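Local structure of uncharacterized protein (Burkholderia thailandensis, 6AR7) at residues A94-A99 with R180-A185; R98-T103 with K218-T223; Y64-K69 with A131-A136; T70-A75 with K142-R147. The protein is of unknown function but belongs to the LprI-like family and may, like its relatives, inhibit lysozyme. All blocks are in the same frame, centred on the assembly; numbering follows the deposited sequence.

Contact 1 (A94-A99 with R180-A185)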
# COMPACT_ATOMS: atom_id res chain seq x y z
N ALA A 94 1.33 -4.89 9.41
CA ALA A 94 1.20 -6.34 9.57
C ALA A 94 0.60 -6.69 10.93
O ALA A 94 -0.18 -7.64 11.05
CB ALA A 94 2.56 -7.02 9.39
N HIS A 95 0.95 -5.93 11.98
CA HIS A 95 0.35 -6.17 13.29
C HIS A 95 -1.14 -5.85 13.26
O HIS A 95 -1.93 -6.52 13.93
CB HIS A 95 1.02 -5.31 14.36
CG HIS A 95 2.50 -5.50 14.47
ND1 HIS A 95 3.12 -6.70 14.25
CD2 HIS A 95 3.48 -4.62 14.78
CE1 HIS A 95 4.42 -6.57 14.42
NE2 HIS A 95 4.67 -5.31 14.74
N LEU A 96 -1.53 -4.81 12.52
CA LEU A 96 -2.94 -4.45 12.43
C LEU A 96 -3.71 -5.51 11.65
O LEU A 96 -4.82 -5.89 12.02
CB LEU A 96 -3.09 -3.08 11.77
CG LEU A 96 -4.52 -2.63 11.41
CD1 LEU A 96 -5.42 -2.62 12.65
CD2 LEU A 96 -4.49 -1.23 10.75
N VAL A 97 -3.11 -6.01 10.56
CA VAL A 97 -3.77 -7.06 9.80
C VAL A 97 -4.01 -8.29 10.68
O VAL A 97 -5.08 -8.90 10.65
CB VAL A 97 -2.93 -7.39 8.55
CG1 VAL A 97 -3.44 -8.67 7.89
CG2 VAL A 97 -2.99 -6.23 7.58
N ARG A 98 -3.01 -8.67 11.47
CA ARG A 98 -3.19 -9.84 12.33
C ARG A 98 -4.25 -9.60 13.39
O ARG A 98 -5.10 -10.47 13.63
CB ARG A 98 -1.88 -10.24 12.99
CG ARG A 98 -2.05 -11.45 13.91
CD ARG A 98 -0.77 -11.84 14.60
NE ARG A 98 -0.02 -10.67 15.07
CZ ARG A 98 1.07 -10.20 14.47
NH1 ARG A 98 1.56 -10.81 13.39
NH2 ARG A 98 1.68 -9.13 14.96
N ALA A 99 -4.23 -8.43 14.02
CA ALA A 99 -5.22 -8.15 15.06
C ALA A 99 -6.63 -8.20 14.50
O ALA A 99 -7.55 -8.66 15.18
CB ALA A 99 -4.94 -6.78 15.68
N ARG A 180 -6.42 -1.71 19.83
CA ARG A 180 -6.60 -0.35 19.33
C ARG A 180 -5.28 0.37 19.16
O ARG A 180 -5.14 1.20 18.26
CB ARG A 180 -7.50 0.47 20.26
CG ARG A 180 -8.98 0.32 19.97
CD ARG A 180 -9.82 1.08 20.98
NE ARG A 180 -11.22 0.67 20.90
CZ ARG A 180 -12.13 0.91 21.84
NH1 ARG A 180 -11.80 1.56 22.95
NH2 ARG A 180 -13.37 0.49 21.66
N GLN A 181 -4.28 0.06 19.99
CA GLN A 181 -3.01 0.75 19.85
C GLN A 181 -2.31 0.35 18.56
O GLN A 181 -1.53 1.14 18.00
CB GLN A 181 -2.12 0.46 21.06
CG GLN A 181 -2.34 1.42 22.24
CD GLN A 181 -2.28 2.91 21.87
OE1 GLN A 181 -1.28 3.39 21.33
NE2 GLN A 181 -3.37 3.63 22.14
N THR A 182 -2.57 -0.86 18.05
CA THR A 182 -1.97 -1.25 16.78
C THR A 182 -2.59 -0.50 15.61
O THR A 182 -1.89 -0.20 14.63
CB THR A 182 -2.06 -2.76 16.58
OG1 THR A 182 -3.38 -3.12 16.15
CG2 THR A 182 -1.74 -3.48 17.89
N LEU A 183 -3.88 -0.17 15.68
CA LEU A 183 -4.46 0.70 14.66
C LEU A 183 -3.88 2.10 14.74
O LEU A 183 -3.51 2.69 13.72
CB LEU A 183 -5.99 0.74 14.81
CG LEU A 183 -6.76 1.77 13.97
CD1 LEU A 183 -6.54 1.59 12.47
CD2 LEU A 183 -8.25 1.73 14.31
N VAL A 184 -3.79 2.66 15.95
CA VAL A 184 -3.20 3.99 16.13
C VAL A 184 -1.79 4.02 15.56
O VAL A 184 -1.43 4.92 14.79
CB VAL A 184 -3.20 4.38 17.62
CG1 VAL A 184 -2.50 5.72 17.82
CG2 VAL A 184 -4.63 4.44 18.17
N ALA A 185 -0.98 3.03 15.91
CA ALA A 185 0.41 3.02 15.47
C ALA A 185 0.52 2.84 13.95
O ALA A 185 1.29 3.54 13.28
CB ALA A 185 1.18 1.92 16.21
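L96 of helix 73-101 and L183 of helix 180-197 run alongside each other in the same direction and, with T182 and A99, form the packed part of this contact. CD2 of L96 meets CD1 of L183 at 3.9 Å, while CD1 of L96 rests 4.0 Å from CB of L183, so both branches of L96 are used. CG of L96 stands opposite the backbone N (chi1 172°), as does CG of L183, which sends the two chains off together into the core. There F220 covers L96, and Y168 and L171 of helix 155-174 flank L183. T182 fits just as closely between the helices: its OG1 sits 4.0 Å from both L96 CA and A99 CB, in van der Waals contact, and is hydrogen-bonded to S179 O, in the loop just before the helix. The loose side is the solvent flank, where exposed H95 brushes the edge of the contact and its ND1 takes a weak bond from R98 NH2 (2.9 Å). The segment axes run roughly antiparallel, 145° between directions, and approach to 8.7 Å. With the threonine hydroxyl satisfied by S179 O and no polar bond between the segments, the helices are held here by van der Waals packing of the leucines and T182.

Contact 2 (R98-T103 with K218-T223)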
# COMPACT_ATOMS: atom_id res chain seq x y z
N ARG A 98 -3.01 -8.67 11.47
CA ARG A 98 -3.19 -9.84 12.33
C ARG A 98 -4.25 -9.60 13.39
O ARG A 98 -5.10 -10.47 13.63
CB ARG A 98 -1.88 -10.24 12.99
CG ARG A 98 -2.05 -11.45 13.91
CD ARG A 98 -0.77 -11.84 14.60
NE ARG A 98 -0.02 -10.67 15.07
CZ ARG A 98 1.07 -10.20 14.47
NH1 ARG A 98 1.56 -10.81 13.39
NH2 ARG A 98 1.68 -9.13 14.96
N ALA A 99 -4.23 -8.43 14.02
CA ALA A 99 -5.22 -8.15 15.06
C ALA A 99 -6.63 -8.20 14.50
O ALA A 99 -7.55 -8.66 15.18
CB ALA A 99 -4.94 -6.78 15.68
N VAL A 100 -6.84 -7.73 13.27
CA VAL A 100 -8.19 -7.78 12.70
C VAL A 100 -8.58 -9.22 12.37
O VAL A 100 -9.65 -9.69 12.75
CB VAL A 100 -8.30 -6.86 11.47
CG1 VAL A 100 -9.57 -7.19 10.68
CG2 VAL A 100 -8.32 -5.39 11.91
N TYR A 101 -7.72 -9.94 11.65
CA TYR A 101 -8.15 -11.23 11.13
C TYR A 101 -8.04 -12.37 12.13
O TYR A 101 -8.65 -13.42 11.89
CB TYR A 101 -7.36 -11.56 9.86
CG TYR A 101 -7.88 -10.79 8.67
CD1 TYR A 101 -9.00 -11.24 7.97
CD2 TYR A 101 -7.27 -9.62 8.25
CE1 TYR A 101 -9.48 -10.55 6.87
CE2 TYR A 101 -7.74 -8.92 7.14
CZ TYR A 101 -8.84 -9.39 6.46
OH TYR A 101 -9.31 -8.70 5.38
N GLU A 102 -7.34 -12.20 13.24
CA GLU A 102 -7.38 -13.24 14.26
C GLU A 102 -8.72 -13.29 14.99
O GLU A 102 -8.96 -14.23 15.74
CB GLU A 102 -6.24 -13.07 15.25
CG GLU A 102 -6.40 -11.88 16.20
CD GLU A 102 -5.32 -11.83 17.27
OE1 GLU A 102 -4.48 -12.76 17.30
OE2 GLU A 102 -5.30 -10.86 18.06
N THR A 103 -9.59 -12.31 14.78
CA THR A 103 -10.93 -12.37 15.36
C THR A 103 -11.94 -13.01 14.41
O THR A 103 -13.13 -13.02 14.73
CB THR A 103 -11.42 -10.96 15.75
OG1 THR A 103 -11.81 -10.23 14.58
CG2 THR A 103 -10.34 -10.19 16.48
N LYS A 218 -12.05 0.58 5.51
CA LYS A 218 -13.45 0.18 5.37
C LYS A 218 -13.60 -1.33 5.46
O LYS A 218 -14.50 -1.85 6.14
CB LYS A 218 -14.01 0.71 4.05
CG LYS A 218 -15.43 0.29 3.74
CD LYS A 218 -15.87 0.83 2.39
CE LYS A 218 -17.35 0.55 2.13
NZ LYS A 218 -17.57 -0.15 0.83
N ARG A 219 -12.73 -2.06 4.77
CA ARG A 219 -12.77 -3.51 4.83
C ARG A 219 -12.51 -3.99 6.24
O ARG A 219 -13.20 -4.89 6.73
CB ARG A 219 -11.77 -4.12 3.86
CG ARG A 219 -11.72 -5.62 3.95
CD ARG A 219 -10.88 -6.24 2.80
NE ARG A 219 -11.35 -5.75 1.50
CZ ARG A 219 -12.44 -6.20 0.87
NH1 ARG A 219 -13.17 -7.17 1.41
NH2 ARG A 219 -12.79 -5.68 -0.30
N PHE A 220 -11.53 -3.39 6.92
CA PHE A 220 -11.27 -3.75 8.31
C PHE A 220 -12.53 -3.56 9.15
O PHE A 220 -12.87 -4.40 9.98
CB PHE A 220 -10.15 -2.89 8.89
CG PHE A 220 -8.79 -3.33 8.50
CD1 PHE A 220 -8.55 -4.63 8.12
CD2 PHE A 220 -7.74 -2.42 8.51
CE1 PHE A 220 -7.29 -5.02 7.79
CE2 PHE A 220 -6.47 -2.81 8.17
CZ PHE A 220 -6.24 -4.11 7.80
N SER A 221 -13.19 -2.41 8.97
CA SER A 221 -14.35 -2.10 9.80
C SER A 221 -15.47 -3.10 9.58
O SER A 221 -16.25 -3.36 10.50
CB SER A 221 -14.85 -0.68 9.51
OG SER A 221 -15.50 -0.64 8.26
N GLU A 222 -15.54 -3.69 8.38
CA GLU A 222 -16.54 -4.70 8.08
C GLU A 222 -16.09 -6.10 8.46
O GLU A 222 -16.89 -7.04 8.40
CB GLU A 222 -16.87 -4.69 6.58
CG GLU A 222 -17.47 -3.39 6.08
CD GLU A 222 -17.38 -3.26 4.57
OE1 GLU A 222 -16.55 -3.98 3.96
OE2 GLU A 222 -18.12 -2.45 3.98
N THR A 223 -14.85 -6.25 8.88
CA THR A 223 -14.27 -7.56 9.16
C THR A 223 -14.06 -7.82 10.64
O THR A 223 -14.39 -8.90 11.12
CB THR A 223 -12.94 -7.69 8.41
OG1 THR A 223 -13.15 -7.55 7.00
CG2 THR A 223 -12.31 -9.04 8.69
O HOH W 1 -11.79 -9.12 5.12
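Apolar packing joins V100 and Y101, near the C-terminal end of helix 73-101, to F220 and T223 of helix 203-223. V100 uses both methyls: CG1 touches F220 CD1 at 3.8 Å and also T223 CG2, while CG2 lies over one face of the phenyl ring in a CH-pi contact, 4.2 Å from the centroid and 24° off the normal. Y101 comes to the same ring at its edge, CE2 being 4.0 Å from F220 CE1, with the two side chains set roughly perpendicular. T223 CG2 approaches the tyrosine ring obliquely, 3.7 Å from CE1; it stands opposite the backbone N of T223 (chi1 -60° for OG1), which turns the methyl to the aromatic and the hydroxyl to the helix. At the outer end of the tyrosine, the aliphatic CD of R219 lies 3.9 Å from Y101 OH.

The polar bonds lie beside this packing. T223 OG1 donates to R219 O at 2.7 Å, from above the carbonyl plane, and accepts from a water that also bonds Y101 OH. T103 OG1 donates to V100 O, in its own segment, and is also bonded to N225 N. M116 of helix 107-136 packs on both Y101 and F220. The chemistry thus divides into an apolar centre without direct polar links and a water bridge between two hydroxyls.

Contact 3 (Y64-K69 with A131-A136)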
# COMPACT_ATOMS: atom_id res chain seq x y z
N TYR A 64 13.10 0.57 -6.80
CA TYR A 64 13.72 1.53 -5.89
C TYR A 64 15.19 1.73 -6.23
O TYR A 64 15.71 2.85 -6.16
CB TYR A 64 13.56 1.06 -4.44
CG TYR A 64 14.28 1.91 -3.41
CD1 TYR A 64 13.77 3.14 -3.01
CD2 TYR A 64 15.49 1.49 -2.86
CE1 TYR A 64 14.45 3.94 -2.07
CE2 TYR A 64 16.18 2.28 -1.92
CZ TYR A 64 15.64 3.50 -1.52
OH TYR A 64 16.30 4.29 -0.59
N GLN A 65 15.89 0.66 -6.63
CA GLN A 65 17.30 0.82 -6.95
C GLN A 65 17.51 1.62 -8.23
O GLN A 65 18.37 2.51 -8.27
CB GLN A 65 17.98 -0.54 -7.02
CG GLN A 65 18.23 -1.19 -5.66
CD GLN A 65 18.89 -0.23 -4.66
OE1 GLN A 65 19.79 0.53 -5.01
NE2 GLN A 65 18.45 -0.30 -3.40
N ARG A 66 16.75 1.33 -9.29
CA ARG A 66 16.80 2.16 -10.49
C ARG A 66 16.54 3.63 -10.16
O ARG A 66 17.25 4.52 -10.64
CB ARG A 66 15.79 1.68 -11.52
CG ARG A 66 16.25 0.64 -12.48
CD ARG A 66 15.44 0.82 -13.74
NE ARG A 66 14.04 0.52 -13.50
CZ ARG A 66 13.02 1.18 -14.05
NH1 ARG A 66 13.26 2.22 -14.85
NH2 ARG A 66 11.78 0.82 -13.78
N LEU A 67 15.51 3.88 -9.35
CA LEU A 67 15.12 5.24 -9.03
C LEU A 67 16.25 5.99 -8.34
O LEU A 67 16.55 7.14 -8.68
CB LEU A 67 13.88 5.22 -8.13
CG LEU A 67 12.99 6.46 -8.08
CD1 LEU A 67 11.65 6.10 -7.49
CD2 LEU A 67 13.65 7.52 -7.22
N VAL A 68 16.91 5.34 -7.37
CA VAL A 68 17.99 5.98 -6.64
C VAL A 68 19.15 6.30 -7.57
O VAL A 68 19.82 7.34 -7.42
CB VAL A 68 18.42 5.09 -5.45
CG1 VAL A 68 19.75 5.57 -4.87
CG2 VAL A 68 17.35 5.05 -4.39
N LYS A 69 19.38 5.46 -8.58
CA LYS A 69 20.50 5.68 -9.49
C LYS A 69 20.18 6.72 -10.56
O LYS A 69 21.10 7.35 -11.08
CB LYS A 69 20.94 4.36 -10.14
N ALA A 131 7.78 6.28 -11.34
CA ALA A 131 8.73 7.37 -11.11
C ALA A 131 10.04 7.10 -11.82
O ALA A 131 10.57 7.97 -12.51
CB ALA A 131 8.95 7.57 -9.61
N ALA A 132 10.61 5.91 -11.63
CA ALA A 132 11.90 5.62 -12.24
C ALA A 132 11.83 5.71 -13.76
O ALA A 132 12.79 6.16 -14.39
CB ALA A 132 12.37 4.23 -11.81
N ASP A 133 10.69 5.34 -14.35
CA ASP A 133 10.55 5.48 -15.80
C ASP A 133 10.48 6.94 -16.20
O ASP A 133 11.05 7.34 -17.22
CB ASP A 133 9.31 4.74 -16.29
CG ASP A 133 9.45 3.23 -16.19
OD1 ASP A 133 10.55 2.76 -15.85
OD2 ASP A 133 8.45 2.52 -16.43
N ARG A 134 9.78 7.75 -15.41
CA ARG A 134 9.65 9.16 -15.75
C ARG A 134 10.97 9.90 -15.58
O ARG A 134 11.31 10.77 -16.40
CB ARG A 134 8.56 9.79 -14.89
CG ARG A 134 8.09 11.16 -15.37
CD ARG A 134 6.64 11.41 -14.97
NE ARG A 134 6.05 10.28 -14.25
CZ ARG A 134 6.01 10.17 -12.92
NH1 ARG A 134 5.45 9.11 -12.36
NH2 ARG A 134 6.54 11.12 -12.16
N TYR A 135 11.75 9.55 -14.56
CA TYR A 135 13.07 10.17 -14.39
C TYR A 135 14.08 9.71 -15.43
O TYR A 135 15.08 10.40 -15.65
CB TYR A 135 13.64 9.87 -12.99
CG TYR A 135 12.84 10.43 -11.84
CD1 TYR A 135 12.08 11.59 -11.97
CD2 TYR A 135 12.83 9.78 -10.61
CE1 TYR A 135 11.35 12.09 -10.90
CE2 TYR A 135 12.11 10.27 -9.55
CZ TYR A 135 11.36 11.43 -9.69
OH TYR A 135 10.64 11.90 -8.61
N ALA A 136 13.85 8.56 -16.07
CA ALA A 136 14.84 7.99 -16.97
C ALA A 136 14.88 8.66 -18.34
O ALA A 136 15.90 8.57 -19.02
CB ALA A 136 14.60 6.49 -17.15
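R66 of helix 42-70 grips D133 of helix 107-136 through a salt bridge in which NH1 and NH2 both donate to one oxygen. NH1 reaches D133 OD1 at 2.9 Å, nearly along the C-O axis, with an N-H...O angle of 149°; NH2 comes to OD1 at 3.1 Å from the syn side, out of the carboxylate plane. The oxygen lies close to the guanidinium plane, yet the two flat groups are turned 38° from each other. A bend at chi3 (-66°) brings the arginine end across the neighbouring helix, where A132 CB sits over one face of the guanidinium, 3.8 Å from NH1. Inward, L67 splits its branches: CD1 packs on A131 CB at 3.7 Å, and CD2 meets the edge of the Y135 ring at CE2 (3.9 Å), while its CB lies 4.1 Å from A132 CB. Small alanines let the helices come close, with CA atoms of L67 and A132 only 4.6 Å apart; the segment axes approach to 8.8 Å. L128 also covers L67, and Y135 OH is hydrogen-bonded to W79 NE1. The contact therefore pairs a charged clasp at the exposed rim with an apolar seam of L67, A131, A132 and the Y135 ring edge beneath it.

Contact 4 (T70-A75 with K142-R147)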
# COMPACT_ATOMS: atom_id res chain seq x y z
N THR A 70 18.91 6.89 -10.94
CA THR A 70 18.59 7.80 -12.04
C THR A 70 17.95 9.12 -11.63
O THR A 70 17.98 10.06 -12.43
CB THR A 70 17.67 7.10 -13.05
OG1 THR A 70 16.39 6.84 -12.46
CG2 THR A 70 18.31 5.81 -13.54
N ALA A 71 17.42 9.23 -10.42
CA ALA A 71 16.66 10.43 -10.13
C ALA A 71 17.60 11.60 -9.85
O ALA A 71 18.72 11.40 -9.38
CB ALA A 71 15.76 10.22 -8.92
N PRO A 72 17.14 12.83 -10.10
CA PRO A 72 17.89 14.00 -9.64
C PRO A 72 17.94 14.01 -8.12
O PRO A 72 17.13 13.38 -7.44
CB PRO A 72 17.08 15.18 -10.18
CG PRO A 72 15.70 14.63 -10.40
CD PRO A 72 15.90 13.20 -10.81
N ALA A 73 18.91 14.76 -7.59
CA ALA A 73 19.27 14.66 -6.18
C ALA A 73 18.10 14.95 -5.24
O ALA A 73 17.91 14.24 -4.25
CB ALA A 73 20.43 15.61 -5.87
N ASP A 74 17.31 15.99 -5.52
CA ASP A 74 16.19 16.33 -4.65
C ASP A 74 15.16 15.21 -4.61
O ASP A 74 14.75 14.76 -3.54
CB ASP A 74 15.55 17.65 -5.12
CG ASP A 74 15.23 17.65 -6.61
OD1 ASP A 74 14.07 17.92 -6.99
OD2 ASP A 74 16.14 17.37 -7.42
N ALA A 75 14.76 14.70 -5.78
CA ALA A 75 13.80 13.62 -5.83
C ALA A 75 14.37 12.34 -5.23
O ALA A 75 13.65 11.57 -4.58
CB ALA A 75 13.36 13.38 -7.27
N LYS A 142 12.93 17.04 -14.41
CA LYS A 142 12.58 18.39 -13.99
C LYS A 142 11.23 18.41 -13.28
O LYS A 142 10.33 17.63 -13.59
CB LYS A 142 12.57 19.34 -15.19
N GLY A 143 11.11 19.32 -12.31
CA GLY A 143 9.90 19.43 -11.52
C GLY A 143 9.58 18.20 -10.71
O GLY A 143 8.42 18.00 -10.32
N ALA A 144 10.58 17.37 -10.42
CA ALA A 144 10.35 16.12 -9.71
C ALA A 144 9.79 16.37 -8.32
O ALA A 144 8.91 15.64 -7.85
CB ALA A 144 11.64 15.31 -9.65
N VAL A 145 10.30 17.39 -7.63
CA VAL A 145 9.83 17.78 -6.30
C VAL A 145 9.06 19.08 -6.42
O VAL A 145 9.54 20.04 -7.03
CB VAL A 145 11.01 17.94 -5.32
CG1 VAL A 145 10.50 18.47 -3.98
CG2 VAL A 145 11.76 16.63 -5.15
N HIS A 146 7.86 19.12 -5.84
CA HIS A 146 7.02 20.30 -5.89
C HIS A 146 6.54 20.64 -4.49
O HIS A 146 6.64 19.84 -3.55
CB HIS A 146 5.84 20.11 -6.85
CG HIS A 146 5.00 18.92 -6.55
ND1 HIS A 146 4.10 18.90 -5.50
CD2 HIS A 146 4.91 17.71 -7.15
CE1 HIS A 146 3.49 17.72 -5.47
NE2 HIS A 146 3.97 16.99 -6.46
N ARG A 147 6.01 21.85 -4.35
CA ARG A 147 5.52 22.35 -3.07
C ARG A 147 4.25 21.62 -2.65
O ARG A 147 3.45 21.17 -3.47
CB ARG A 147 5.26 23.85 -3.14
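D74 OD1 lies against V145 CG2 at 3.2 Å, the closest approach between residues 70-75 and 142-147, and it is a polar-to-methyl contact rather than a bond. The two side chains run past one another head to tail, the carboxylate being swung between backbone N and carbonyl carbon (chi1 51°). The same V145 methyl, set beside its own backbone N, also stands 3.6 Å from A75 N, and so sits against D74 and A75 in the first turn of helix 73-101. Deeper in, A75 CB meets A144 CB at 3.5 Å, methyl to methyl, and P72 CG closes over the same A144 CB at 4.2 Å. P72 occupies the N-cap position, just before the helix, and A71 is the residue that leaves the preceding one. Y135 of helix 107-136 packs on A71, A75 and A144, backing the apolar part. On the far side H146 ties the loop to itself and to the chain beyond: ND1 donates to R147 O at 3.1 Å, almost straight at 176°, and NE2 is hydrogen-bonded to V201 O. In this all-helical fold, the irregular linker between helices 107-136 and 155-174 lies against the start of helix 73-101, just past the tight link of its helical hairpin with helix 42-70.

Overall arrangement
The four contacts form two clusters on opposite sides of the chain's centre. Contacts 1 and 2 start from the same end of helix 73-101, share R98 and A99, and have centres about 10 Å apart; they meet where F220 CE2 packs 3.6 Å from L96 CD2. Contacts 3 and 4 have centres about 11 Å apart and are joined through Y135, whose OH lies 3.4 Å from A75 CB. Between the clusters the centres of contacts 1 and 3 are about 32 Å apart, and those of contacts 2 and 4 about 38 Å. Helix 73-101 bridges them, giving its first turn to contact 4 and its last turns to contacts 1 and 2.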